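Local coordinates for nuclear and cytoplasmic polyadenylated RNA-binding protein PUB1 (Saccharomyces cerevisiae, PDB 3MD1) that binds polyadenylated RNA with a preference for poly(U), may accompany mRNA from nucleus to cytoplasm, and is represented here by its second RNA recognition motif domain, at residues A21-F25 with A59-M63; P26-H32 with G46-S52; A56-M60 with R74-A78. One frame throughout, in Å; residues are numbered along the deposited sequence.

Interaction 1 (A21-F25 with A59-M63)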
ATOM      1  N   ALA A  21       8.366  -3.538   0.825  1.00 15.92           N
ATOM      2  CA  ALA A  21       7.497  -4.610   0.340  1.00 15.24           C
ATOM      3  C   ALA A  21       7.146  -4.455  -1.140  1.00 14.97           C
ATOM      4  O   ALA A  21       6.838  -5.450  -1.803  1.00 15.77           O
ATOM      5  CB  ALA A  21       6.242  -4.702   1.186  1.00 15.70           C
ATOM      6  N   PHE A  22       7.224  -3.230  -1.665  1.00 14.07           N
ATOM      7  CA  PHE A  22       6.840  -2.965  -3.067  1.00 14.07           C
ATOM      8  C   PHE A  22       7.917  -2.390  -3.997  1.00 14.77           C
ATOM      9  O   PHE A  22       7.709  -2.363  -5.215  1.00 13.98           O
ATOM     10  CB  PHE A  22       5.586  -2.075  -3.116  1.00 13.87           C
ATOM     11  CG  PHE A  22       4.340  -2.754  -2.612  1.00 12.11           C
ATOM     12  CD1 PHE A  22       4.027  -2.738  -1.253  1.00 11.26           C
ATOM     13  CD2 PHE A  22       3.473  -3.403  -3.498  1.00 10.37           C
ATOM     14  CE1 PHE A  22       2.870  -3.362  -0.772  1.00  9.45           C
ATOM     15  CE2 PHE A  22       2.322  -4.036  -3.030  1.00 10.25           C
ATOM     16  CZ  PHE A  22       2.013  -4.010  -1.658  1.00  9.49           C
ATOM     17  N   LYS A  23       9.027  -1.925  -3.402  1.00 15.02           N
ATOM     18  CA  LYS A  23      10.161  -1.226  -4.053  1.00 16.95           C
ATOM     19  C   LYS A  23      10.605  -1.793  -5.405  1.00 16.83           C
ATOM     20  O   LYS A  23      10.948  -1.048  -6.334  1.00 17.32           O
ATOM     21  CB  LYS A  23      11.394  -1.277  -3.127  1.00 17.27           C
ATOM     22  CG  LYS A  23      11.705  -0.016  -2.357  1.00 19.71           C
ATOM     23  CD  LYS A  23      13.216   0.189  -2.203  1.00 21.20           C
ATOM     24  CE  LYS A  23      13.810  -0.466  -0.952  1.00 22.37           C
ATOM     25  NZ  LYS A  23      14.007  -1.937  -1.083  1.00 22.17           N
ATOM     26  N   ASP A  24      10.619  -3.115  -5.505  1.00 17.28           N
ATOM     27  CA  ASP A  24      11.249  -3.776  -6.643  1.00 17.32           C
ATOM     28  C   ASP A  24      10.300  -4.191  -7.766  1.00 16.97           C
ATOM     29  O   ASP A  24      10.724  -4.745  -8.780  1.00 16.97           O
ATOM     30  CB  ASP A  24      12.093  -4.952  -6.153  1.00 17.92           C
ATOM     31  CG  ASP A  24      13.208  -4.516  -5.214  1.00 19.06           C
ATOM     32  OD1 ASP A  24      13.956  -3.572  -5.557  1.00 20.69           O
ATOM     33  OD2 ASP A  24      13.336  -5.112  -4.126  1.00 20.01           O
ATOM     34  N   PHE A  25       9.013  -3.913  -7.602  1.00 16.52           N
ATOM     35  CA  PHE A  25       8.063  -4.209  -8.655  1.00 16.15           C
ATOM     36  C   PHE A  25       8.247  -3.263  -9.829  1.00 16.91           C
ATOM     37  O   PHE A  25       8.493  -2.067  -9.616  1.00 17.02           O
ATOM     38  CB  PHE A  25       6.635  -4.133  -8.126  1.00 15.87           C
ATOM     39  CG  PHE A  25       6.236  -5.339  -7.335  1.00 14.48           C
ATOM     40  CD1 PHE A  25       5.796  -6.490  -7.977  1.00 14.19           C
ATOM     41  CD2 PHE A  25       6.296  -5.333  -5.943  1.00 13.76           C
ATOM     42  CE1 PHE A  25       5.441  -7.622  -7.245  1.00 13.51           C
ATOM     43  CE2 PHE A  25       5.919  -6.457  -5.208  1.00 13.08           C
ATOM     44  CZ  PHE A  25       5.500  -7.609  -5.867  1.00 12.86           C
ATOM     45  N   ALA A  59       1.345  -5.991  -9.603  1.00  6.73           N
ATOM     46  CA  ALA A  59       1.871  -5.893  -8.242  1.00  6.80           C
ATOM     47  C   ALA A  59       0.755  -6.170  -7.244  1.00  6.30           C
ATOM     48  O   ALA A  59       0.931  -6.897  -6.260  1.00  5.43           O
ATOM     49  CB  ALA A  59       2.482  -4.542  -8.007  1.00  7.02           C
ATOM     50  N   MET A  60      -0.407  -5.585  -7.507  1.00  5.47           N
ATOM     51  CA  MET A  60      -1.591  -5.862  -6.707  1.00  5.39           C
ATOM     52  C   MET A  60      -1.870  -7.361  -6.647  1.00  5.75           C
ATOM     53  O   MET A  60      -2.075  -7.918  -5.572  1.00  5.45           O
ATOM     54  CB  MET A  60      -2.801  -5.126  -7.272  1.00  5.66           C
ATOM     55  CG  MET A  60      -4.122  -5.594  -6.695  1.00  5.68           C
ATOM     56  SD  MET A  60      -5.495  -4.431  -6.889  1.00  6.36           S
ATOM     57  CE  MET A  60      -5.345  -3.948  -8.622  1.00  8.85           C
ATOM     58  N   ASP A  61      -1.888  -8.010  -7.809  1.00  6.56           N
ATOM     59  CA  ASP A  61      -2.282  -9.413  -7.857  1.00  6.84           C
ATOM     60  C   ASP A  61      -1.225 -10.299  -7.200  1.00  6.55           C
ATOM     61  O   ASP A  61      -1.539 -11.243  -6.482  1.00  6.39           O
ATOM     62  CB  ASP A  61      -2.621  -9.848  -9.301  1.00  7.14           C
ATOM     63  CG  ASP A  61      -3.865  -9.132  -9.843  1.00  8.68           C
ATOM     64  OD1 ASP A  61      -4.768  -8.796  -9.035  1.00  8.77           O
ATOM     65  OD2 ASP A  61      -3.945  -8.893 -11.076  1.00 10.09           O
ATOM     66  N   SER A  62       0.027  -9.929  -7.408  1.00  5.86           N
ATOM     67  CA  SER A  62       1.153 -10.616  -6.809  1.00  5.86           C
ATOM     68  C   SER A  62       1.144 -10.585  -5.279  1.00  6.11           C
ATOM     69  O   SER A  62       1.472 -11.580  -4.632  1.00  7.47           O
ATOM     70  CB  SER A  62       2.426  -9.947  -7.324  1.00  6.52           C
ATOM     71  OG  SER A  62       3.511 -10.814  -7.260  1.00  3.78           O
ATOM     72  N   MET A  63       0.755  -9.446  -4.713  1.00  6.57           N
ATOM     73  CA  MET A  63       0.791  -9.203  -3.267  1.00  5.71           C
ATOM     74  C   MET A  63      -0.542  -9.382  -2.539  1.00  5.75           C
ATOM     75  O   MET A  63      -0.591  -9.325  -1.309  1.00  5.23           O
ATOM     76  CB  MET A  63       1.346  -7.794  -2.976  1.00  5.26           C
ATOM     77  CG  MET A  63       2.781  -7.597  -3.447  1.00  6.41           C
ATOM     78  SD  MET A  63       3.973  -8.651  -2.583  1.00  7.92           S
ATOM     79  CE  MET A  63       4.310  -7.612  -1.154  1.00  9.50           C
TER

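Interaction 2 (P26-H32 with G46-S52)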
ATOM      1  N   PRO A  26       8.108  -3.785 -11.063  1.00 16.93           N
ATOM      2  CA  PRO A  26       8.208  -2.936 -12.258  1.00 17.15           C
ATOM      3  C   PRO A  26       7.324  -1.700 -12.162  1.00 17.04           C
ATOM      4  O   PRO A  26       6.161  -1.791 -11.746  1.00 17.07           O
ATOM      5  CB  PRO A  26       7.710  -3.851 -13.379  1.00 17.38           C
ATOM      6  CG  PRO A  26       8.058  -5.214 -12.915  1.00 17.60           C
ATOM      7  CD  PRO A  26       7.960  -5.212 -11.419  1.00 16.88           C
ATOM      8  N   SER A  27       7.901  -0.554 -12.520  1.00 17.14           N
ATOM      9  CA  SER A  27       7.195   0.735 -12.566  1.00 16.96           C
ATOM     10  C   SER A  27       6.862   1.404 -11.226  1.00 16.39           C
ATOM     11  O   SER A  27       6.210   2.446 -11.217  1.00 15.83           O
ATOM     12  CB  SER A  27       5.948   0.656 -13.462  1.00 17.29           C
ATOM     13  OG  SER A  27       6.337   0.369 -14.797  1.00 18.87           O
ATOM     14  N   TYR A  28       7.311   0.813 -10.119  1.00 15.28           N
ATOM     15  CA  TYR A  28       7.136   1.398  -8.782  1.00 15.19           C
ATOM     16  C   TYR A  28       7.715   2.806  -8.716  1.00 14.95           C
ATOM     17  O   TYR A  28       8.820   3.063  -9.219  1.00 14.91           O
ATOM     18  CB  TYR A  28       7.805   0.513  -7.722  1.00 15.13           C
ATOM     19  CG  TYR A  28       7.958   1.153  -6.350  1.00 14.63           C
ATOM     20  CD1 TYR A  28       6.950   1.035  -5.386  1.00 14.13           C
ATOM     21  CD2 TYR A  28       9.112   1.870  -6.012  1.00 14.08           C
ATOM     22  CE1 TYR A  28       7.091   1.615  -4.126  1.00 15.16           C
ATOM     23  CE2 TYR A  28       9.261   2.452  -4.754  1.00 15.40           C
ATOM     24  CZ  TYR A  28       8.253   2.315  -3.819  1.00 15.01           C
ATOM     25  OH  TYR A  28       8.386   2.875  -2.582  1.00 16.27           O
ATOM     26  N   LEU A  29       6.968   3.701  -8.077  1.00 14.56           N
ATOM     27  CA  LEU A  29       7.380   5.085  -7.883  1.00 14.63           C
ATOM     28  C   LEU A  29       7.595   5.427  -6.420  1.00 14.67           C
ATOM     29  O   LEU A  29       8.623   6.018  -6.057  1.00 15.61           O
ATOM     30  CB  LEU A  29       6.340   6.038  -8.476  1.00 14.55           C
ATOM     31  CG  LEU A  29       6.282   6.188  -9.993  1.00 14.56           C
ATOM     32  CD1 LEU A  29       5.031   6.968 -10.381  1.00 14.42           C
ATOM     33  CD2 LEU A  29       7.545   6.891 -10.519  1.00 12.57           C
ATOM     34  N   SER A  30       6.613   5.085  -5.584  1.00 13.95           N
ATOM     35  CA  SER A  30       6.579   5.561  -4.202  1.00 13.85           C
ATOM     36  C   SER A  30       5.586   4.784  -3.344  1.00 12.98           C
ATOM     37  O   SER A  30       4.716   4.083  -3.866  1.00 12.62           O
ATOM     38  CB  SER A  30       6.204   7.049  -4.186  1.00 13.90           C
ATOM     39  OG  SER A  30       4.992   7.253  -4.898  1.00 17.10           O
ATOM     40  N   GLY A  31       5.724   4.908  -2.027  1.00 12.44           N
ATOM     41  CA  GLY A  31       4.745   4.358  -1.078  1.00 12.22           C
ATOM     42  C   GLY A  31       4.602   5.209   0.174  1.00 11.60           C
ATOM     43  O   GLY A  31       5.577   5.815   0.625  1.00 12.34           O
ATOM     44  N   HIS A  32       3.389   5.271   0.730  1.00 11.05           N
ATOM     45  CA  HIS A  32       3.116   6.050   1.958  1.00 10.65           C
ATOM     46  C   HIS A  32       2.120   5.350   2.865  1.00 10.80           C
ATOM     47  O   HIS A  32       1.068   4.888   2.408  1.00 10.51           O
ATOM     48  CB  HIS A  32       2.513   7.425   1.637  1.00 10.71           C
ATOM     49  CG  HIS A  32       3.405   8.317   0.851  1.00 11.24           C
ATOM     50  ND1 HIS A  32       3.350   8.396  -0.524  1.00 12.43           N
ATOM     51  CD2 HIS A  32       4.365   9.184   1.243  1.00 12.90           C
ATOM     52  CE1 HIS A  32       4.247   9.269  -0.945  1.00 10.69           C
ATOM     53  NE2 HIS A  32       4.869   9.769   0.107  1.00 14.46           N
ATOM     54  N   GLY A  46      -2.301   2.341   3.458  1.00  4.38           N
ATOM     55  CA  GLY A  46      -1.326   3.161   2.766  1.00  4.37           C
ATOM     56  C   GLY A  46      -1.562   3.126   1.268  1.00  5.19           C
ATOM     57  O   GLY A  46      -2.496   2.490   0.796  1.00  5.44           O
ATOM     58  N   PHE A  47      -0.692   3.795   0.531  1.00  5.52           N
ATOM     59  CA  PHE A  47      -0.756   3.836  -0.927  1.00  6.22           C
ATOM     60  C   PHE A  47       0.586   3.484  -1.549  1.00  6.87           C
ATOM     61  O   PHE A  47       1.643   3.817  -0.988  1.00  7.85           O
ATOM     62  CB  PHE A  47      -1.133   5.244  -1.408  1.00  6.31           C
ATOM     63  CG  PHE A  47      -2.487   5.689  -0.980  1.00  6.57           C
ATOM     64  CD1 PHE A  47      -3.614   5.290  -1.680  1.00  6.86           C
ATOM     65  CD2 PHE A  47      -2.633   6.530   0.121  1.00  6.20           C
ATOM     66  CE1 PHE A  47      -4.887   5.705  -1.278  1.00  7.45           C
ATOM     67  CE2 PHE A  47      -3.890   6.944   0.529  1.00  6.73           C
ATOM     68  CZ  PHE A  47      -5.020   6.531  -0.171  1.00  7.58           C
ATOM     69  N   VAL A  48       0.533   2.846  -2.723  1.00  7.91           N
ATOM     70  CA  VAL A  48       1.713   2.558  -3.555  1.00  8.49           C
ATOM     71  C   VAL A  48       1.437   3.010  -5.004  1.00  9.22           C
ATOM     72  O   VAL A  48       0.396   2.672  -5.571  1.00  9.69           O
ATOM     73  CB  VAL A  48       2.095   1.060  -3.505  1.00  8.88           C
ATOM     74  CG1 VAL A  48       3.320   0.810  -4.382  1.00  8.63           C
ATOM     75  CG2 VAL A  48       2.405   0.648  -2.074  1.00  7.76           C
ATOM     76  N   SER A  49       2.367   3.781  -5.575  0.50  9.98           N
ATOM     77  CA  SER A  49       2.197   4.410  -6.888  0.50 10.76           C
ATOM     78  C   SER A  49       3.068   3.753  -7.959  0.50 11.15           C
ATOM     79  O   SER A  49       4.172   3.298  -7.667  0.50 11.43           O
ATOM     80  CB  SER A  49       2.539   5.905  -6.808  0.50 10.87           C
ATOM     81  OG  SER A  49       2.244   6.572  -8.024  0.50 12.48           O
ATOM     82  N   PHE A  50       2.557   3.725  -9.193  1.00 11.30           N
ATOM     83  CA  PHE A  50       3.256   3.135 -10.349  1.00 12.07           C
ATOM     84  C   PHE A  50       3.118   4.008 -11.601  1.00 13.30           C
ATOM     85  O   PHE A  50       2.138   4.755 -11.745  1.00 12.94           O
ATOM     86  CB  PHE A  50       2.691   1.742 -10.672  1.00 11.76           C
ATOM     87  CG  PHE A  50       2.882   0.726  -9.573  1.00 11.15           C
ATOM     88  CD1 PHE A  50       2.017   0.679  -8.481  1.00 13.13           C
ATOM     89  CD2 PHE A  50       3.916  -0.205  -9.644  1.00 11.96           C
ATOM     90  CE1 PHE A  50       2.207  -0.258  -7.467  1.00 10.37           C
ATOM     91  CE2 PHE A  50       4.099  -1.156  -8.636  1.00 10.84           C
ATOM     92  CZ  PHE A  50       3.245  -1.176  -7.548  1.00 12.28           C
ATOM     93  N   THR A  51       4.072   3.891 -12.530  1.00 14.45           N
ATOM     94  CA  THR A  51       3.970   4.626 -13.810  1.00 15.86           C
ATOM     95  C   THR A  51       2.993   3.961 -14.782  1.00 16.50           C
ATOM     96  O   THR A  51       2.437   4.618 -15.671  1.00 17.19           O
ATOM     97  CB  THR A  51       5.337   4.801 -14.529  1.00 15.88           C
ATOM     98  OG1 THR A  51       5.823   3.532 -14.978  1.00 18.20           O
ATOM     99  CG2 THR A  51       6.368   5.460 -13.633  1.00 15.86           C
ATOM    100  N   SER A  52       2.780   2.659 -14.591  1.00 16.86           N
ATOM    101  CA  SER A  52       2.093   1.808 -15.556  1.00 17.73           C
ATOM    102  C   SER A  52       0.909   1.072 -14.927  1.00 17.45           C
ATOM    103  O   SER A  52       1.036   0.489 -13.848  1.00 17.87           O
ATOM    104  CB  SER A  52       3.084   0.790 -16.123  1.00 17.90           C
ATOM    105  OG  SER A  52       2.414  -0.333 -16.679  1.00 19.37           O
TER

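Interaction 3 (A56-M60 with R74-A78)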
ATOM      1  N   ALA A  56       0.990  -1.860 -12.087  1.00 12.15           N
ATOM      2  CA  ALA A  56       0.254  -1.708 -10.832  1.00 11.25           C
ATOM      3  C   ALA A  56      -0.697  -2.900 -10.619  1.00 10.40           C
ATOM      4  O   ALA A  56      -0.774  -3.457  -9.523  1.00  9.30           O
ATOM      5  CB  ALA A  56      -0.509  -0.383 -10.809  1.00 11.15           C
ATOM      6  N   GLN A  57      -1.393  -3.294 -11.684  1.00 10.00           N
ATOM      7  CA  GLN A  57      -2.295  -4.447 -11.644  1.00  9.00           C
ATOM      8  C   GLN A  57      -1.555  -5.720 -11.235  1.00  8.57           C
ATOM      9  O   GLN A  57      -2.012  -6.456 -10.372  1.00  8.14           O
ATOM     10  CB  GLN A  57      -2.987  -4.651 -13.006  1.00  9.51           C
ATOM     11  CG  GLN A  57      -3.976  -5.843 -13.049  1.00 10.60           C
ATOM     12  CD  GLN A  57      -5.282  -5.564 -12.322  1.00 12.91           C
ATOM     13  OE1 GLN A  57      -5.972  -4.577 -12.600  1.00 14.45           O
ATOM     14  NE2 GLN A  57      -5.637  -6.440 -11.386  1.00 13.77           N
ATOM     15  N   ASN A  58      -0.401  -5.966 -11.848  1.00  7.26           N
ATOM     16  CA  ASN A  58       0.363  -7.166 -11.511  1.00  7.22           C
ATOM     17  C   ASN A  58       0.917  -7.157 -10.083  1.00  6.92           C
ATOM     18  O   ASN A  58       0.952  -8.194  -9.432  1.00  6.59           O
ATOM     19  CB  ASN A  58       1.497  -7.390 -12.506  1.00  7.03           C
ATOM     20  CG  ASN A  58       0.997  -7.728 -13.898  1.00  8.24           C
ATOM     21  OD1 ASN A  58      -0.086  -8.293 -14.070  1.00  6.37           O
ATOM     22  ND2 ASN A  58       1.809  -7.404 -14.902  1.00  8.15           N
ATOM     23  N   ALA A  59       1.345  -5.991  -9.603  1.00  6.73           N
ATOM     24  CA  ALA A  59       1.871  -5.893  -8.242  1.00  6.80           C
ATOM     25  C   ALA A  59       0.755  -6.170  -7.244  1.00  6.30           C
ATOM     26  O   ALA A  59       0.931  -6.897  -6.260  1.00  5.43           O
ATOM     27  CB  ALA A  59       2.482  -4.542  -8.007  1.00  7.02           C
ATOM     28  N   MET A  60      -0.407  -5.585  -7.507  1.00  5.47           N
ATOM     29  CA  MET A  60      -1.591  -5.862  -6.707  1.00  5.39           C
ATOM     30  C   MET A  60      -1.870  -7.361  -6.647  1.00  5.75           C
ATOM     31  O   MET A  60      -2.075  -7.918  -5.572  1.00  5.45           O
ATOM     32  CB  MET A  60      -2.801  -5.126  -7.272  1.00  5.66           C
ATOM     33  CG  MET A  60      -4.122  -5.594  -6.695  1.00  5.68           C
ATOM     34  SD  MET A  60      -5.495  -4.431  -6.889  1.00  6.36           S
ATOM     35  CE  MET A  60      -5.345  -3.948  -8.622  1.00  8.85           C
ATOM     36  N   ARG A  74      -4.513  -6.195   1.977  1.00  5.66           N
ATOM     37  CA  ARG A  74      -5.821  -6.080   1.325  1.00  5.95           C
ATOM     38  C   ARG A  74      -5.745  -4.956   0.322  1.00  5.21           C
ATOM     39  O   ARG A  74      -5.793  -3.787   0.693  1.00  5.35           O
ATOM     40  CB  ARG A  74      -6.924  -5.795   2.353  1.00  6.20           C
ATOM     41  CG  ARG A  74      -7.060  -6.845   3.410  1.00  8.52           C
ATOM     42  CD  ARG A  74      -7.389  -8.186   2.825  1.00 12.18           C
ATOM     43  NE  ARG A  74      -7.534  -9.188   3.881  1.00 16.13           N
ATOM     44  CZ  ARG A  74      -7.386 -10.500   3.708  1.00 17.37           C
ATOM     45  NH1 ARG A  74      -7.064 -11.001   2.518  1.00 17.07           N
ATOM     46  NH2 ARG A  74      -7.546 -11.321   4.743  1.00 16.52           N
ATOM     47  N   ILE A  75      -5.632  -5.302  -0.946  1.00  5.15           N
ATOM     48  CA  ILE A  75      -5.209  -4.349  -1.951  1.00  5.83           C
ATOM     49  C   ILE A  75      -6.302  -4.087  -2.978  1.00  6.62           C
ATOM     50  O   ILE A  75      -6.967  -5.021  -3.438  1.00  6.58           O
ATOM     51  CB  ILE A  75      -3.897  -4.842  -2.651  1.00  5.52           C
ATOM     52  CG1 ILE A  75      -2.830  -5.209  -1.614  1.00  5.03           C
ATOM     53  CG2 ILE A  75      -3.352  -3.762  -3.573  1.00  6.15           C
ATOM     54  CD1 ILE A  75      -1.599  -5.904  -2.213  1.00  5.92           C
ATOM     55  N   ASN A  76      -6.494  -2.816  -3.321  0.50  7.16           N
ATOM     56  CA  ASN A  76      -7.400  -2.439  -4.403  0.50  7.72           C
ATOM     57  C   ASN A  76      -6.909  -1.188  -5.107  0.50  8.32           C
ATOM     58  O   ASN A  76      -5.955  -0.554  -4.660  0.50  8.34           O
ATOM     59  CB  ASN A  76      -8.842  -2.276  -3.899  0.50  7.96           C
ATOM     60  CG  ASN A  76      -8.967  -1.252  -2.789  0.50  8.28           C
ATOM     61  OD1 ASN A  76      -9.116  -1.608  -1.625  0.50 10.74           O
ATOM     62  ND2 ASN A  76      -8.922   0.023  -3.144  0.50 11.59           N
ATOM     63  N   TRP A  77      -7.541  -0.854  -6.229  1.00  8.85           N
ATOM     64  CA  TRP A  77      -7.265   0.411  -6.896  1.00  9.72           C
ATOM     65  C   TRP A  77      -7.617   1.552  -5.949  1.00 10.10           C
ATOM     66  O   TRP A  77      -8.673   1.532  -5.312  1.00 10.51           O
ATOM     67  CB  TRP A  77      -8.080   0.523  -8.193  1.00  9.62           C
ATOM     68  CG  TRP A  77      -7.572  -0.388  -9.261  1.00 10.38           C
ATOM     69  CD1 TRP A  77      -8.197  -1.496  -9.765  1.00 10.68           C
ATOM     70  CD2 TRP A  77      -6.321  -0.281  -9.956  1.00 11.76           C
ATOM     71  NE1 TRP A  77      -7.411  -2.083 -10.728  1.00 11.92           N
ATOM     72  CE2 TRP A  77      -6.256  -1.360 -10.869  1.00 12.17           C
ATOM     73  CE3 TRP A  77      -5.245   0.619  -9.893  1.00 13.15           C
ATOM     74  CZ2 TRP A  77      -5.159  -1.562 -11.717  1.00 12.07           C
ATOM     75  CZ3 TRP A  77      -4.148   0.423 -10.739  1.00 13.79           C
ATOM     76  CH2 TRP A  77      -4.116  -0.666 -11.637  1.00 13.79           C
ATOM     77  N   ALA A  78      -6.729   2.533  -5.843  1.00 11.15           N
ATOM     78  CA  ALA A  78      -7.024   3.727  -5.055  1.00 11.79           C
ATOM     79  C   ALA A  78      -8.303   4.396  -5.566  1.00 12.92           C
ATOM     80  O   ALA A  78      -8.528   4.507  -6.777  1.00 12.99           O
ATOM     81  CB  ALA A  78      -5.856   4.695  -5.089  1.00 12.19           C
TER

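Interaction 1 (A21-F25 with A59-M63)
Met63 reaches from the end of helix 53-63 to two aromatic rings of segment 21-25. Its CG lies 3.6 Å from Phe22 CE2 and equally close to Phe25 CZ. The thioether serves both rings in different ways. Met63 SD stands above the face of Phe22, 5.3 Å from the ring centroid, but at the edge of Phe25, 4.9 Å from that centroid. Both are Met-aromatic contacts. The chain bends at chi2 (-64°) and again at chi3 (-86°), which carries CE over the rim of the Phe22 face. There CE also comes within 3.4 Å of Ala21 O.

Phe25 has a second partner one helical turn back. Ala59 CB sits over one face of its ring, 4.1 Å from the centroid, in a CH-pi contact. Ser62 OG approaches the edge of the same ring near CE1. The contact has no hydrogen bond across it and is held by apolar and sulfur contacts.

The backbones set this spacing. Ala59 and Met63 are four residues apart, so both face segment 21-25; Met63 N bonds to Ala59 O (3.0 Å). Across the contact, residues Phe22 to Phe25 make a type I beta turn closed by Phe25 N to Phe22 O (3.1 Å).

Farther out, Phe22 packs on Val6 and Val48, Phe25 on Phe50, and Met63 on Leu73 and Ile75. The end of helix 15-22 and the turn after it thus meet the C-terminal half of helix 53-63 over the sheet, as in the two-helix layer of the RNA recognition motif fold.

Interaction 2 (P26-H32 with G46-S52)
Two adjacent antiparallel strands of the RNA recognition motif meet here, and His32 and Phe47 form a hydrogen-bonded pair between them. His32 N to Phe47 O and Phe47 N to His32 O are both 2.8 Å. Ser49 N bonds to Ser30 O.

Between Gly31-Val48 and Tyr28-Phe50 the 28-32 strand holds one residue more than its partner, a beta bulge at Leu29 and Ser30. Leu29 N bonds to Ser49 O at 2.9 Å, and Leu29 CD2 packs on Thr51 CG2. Beyond the strands, Thr51 N bonds to Ser27 O at 2.9 Å. Ser27 OG is held by Asp55.

The sheet has two different faces. Phe47 and Ser49 point away from the helices. Phe47 belongs to the RNP1 sequence of strand 45-50, where such an aromatic commonly stacks on a base in relatives. Tyr28, Val48 and Phe50 point to the helices. Pro26 O lies in the plane of the Phe50 ring, at its edge, 3.5 Å from Phe50 CD2, while Phe50 CE2 nears Tyr28 CB. The Phe50 ring also packs on Ala56, Ala59 and Phe25. Replacing Phe50 with alanine is likely to open a gap under Ala56 and Ala59 and leave Phe25 without this neighbour on the sheet.

With chi1 at 167°, the Tyr28 ring runs forward along its own strand. Ser30 N therefore lies over the ring centre, and the edge at Tyr28 CD1 meets Val48 CG1 at 3.8 Å.

Interaction 3 (A56-M60 with R74-A78)
Met60 and Trp77 carry most of this contact, in which helix 53-63 of the RNA recognition motif packs on the end of strand 71-77. The helix and strand segments run nearly antiparallel, at 162°. Met60 leaves the helix extended and then bends at chi3 (47°). The bend lays CE over the face of the indole, 3.7 Å from the centroid of the five-membered ring, a CH-pi contact. SD stands farther off above the same ring, a Met-aromatic contact, and passes 3.7 Å from Asn76 CA.

Ile75 meets the inner part of the same side chain. Its CG2 touches Met60 CG at 3.7 Å, and the two side chains lie alongside, pointing opposite ways. Ile75 O is hydrogen-bonded to a glycerol, probably from the crystallisation liquor, that also lies near Met60.

The six-membered ring of Trp77 has other neighbours. Ala56 CB comes obliquely to Trp77 CH2 at 3.7 Å. The amide of Gln57, whose NE2 is hydrogen-bonded to Asp61 OD2, is turned 67° to the indole and brings OE1 to its edge, 3.2 Å from Trp77 CZ2.

The three contacts belong to one RNA recognition motif, with centres 8 to 10 Å apart. Along the chain, interaction 2 is nested in the loop closed by interaction 1, and interaction 3 follows interaction 2. Interactions 1 and 3 overlap at Ala59 and Met60 on helix 53-63, Ala59 serving the first and Met60 the second. That helix meets the 21-25 segment on one side and strand 71-77 on another. Interaction 2 pairs two strands of the sheet below, and its side chains meet those of both other contacts. Val48 touches Phe22, and Ile75 CD1 touches Met63 CB. The contacts therefore join in one core between sheet and helices.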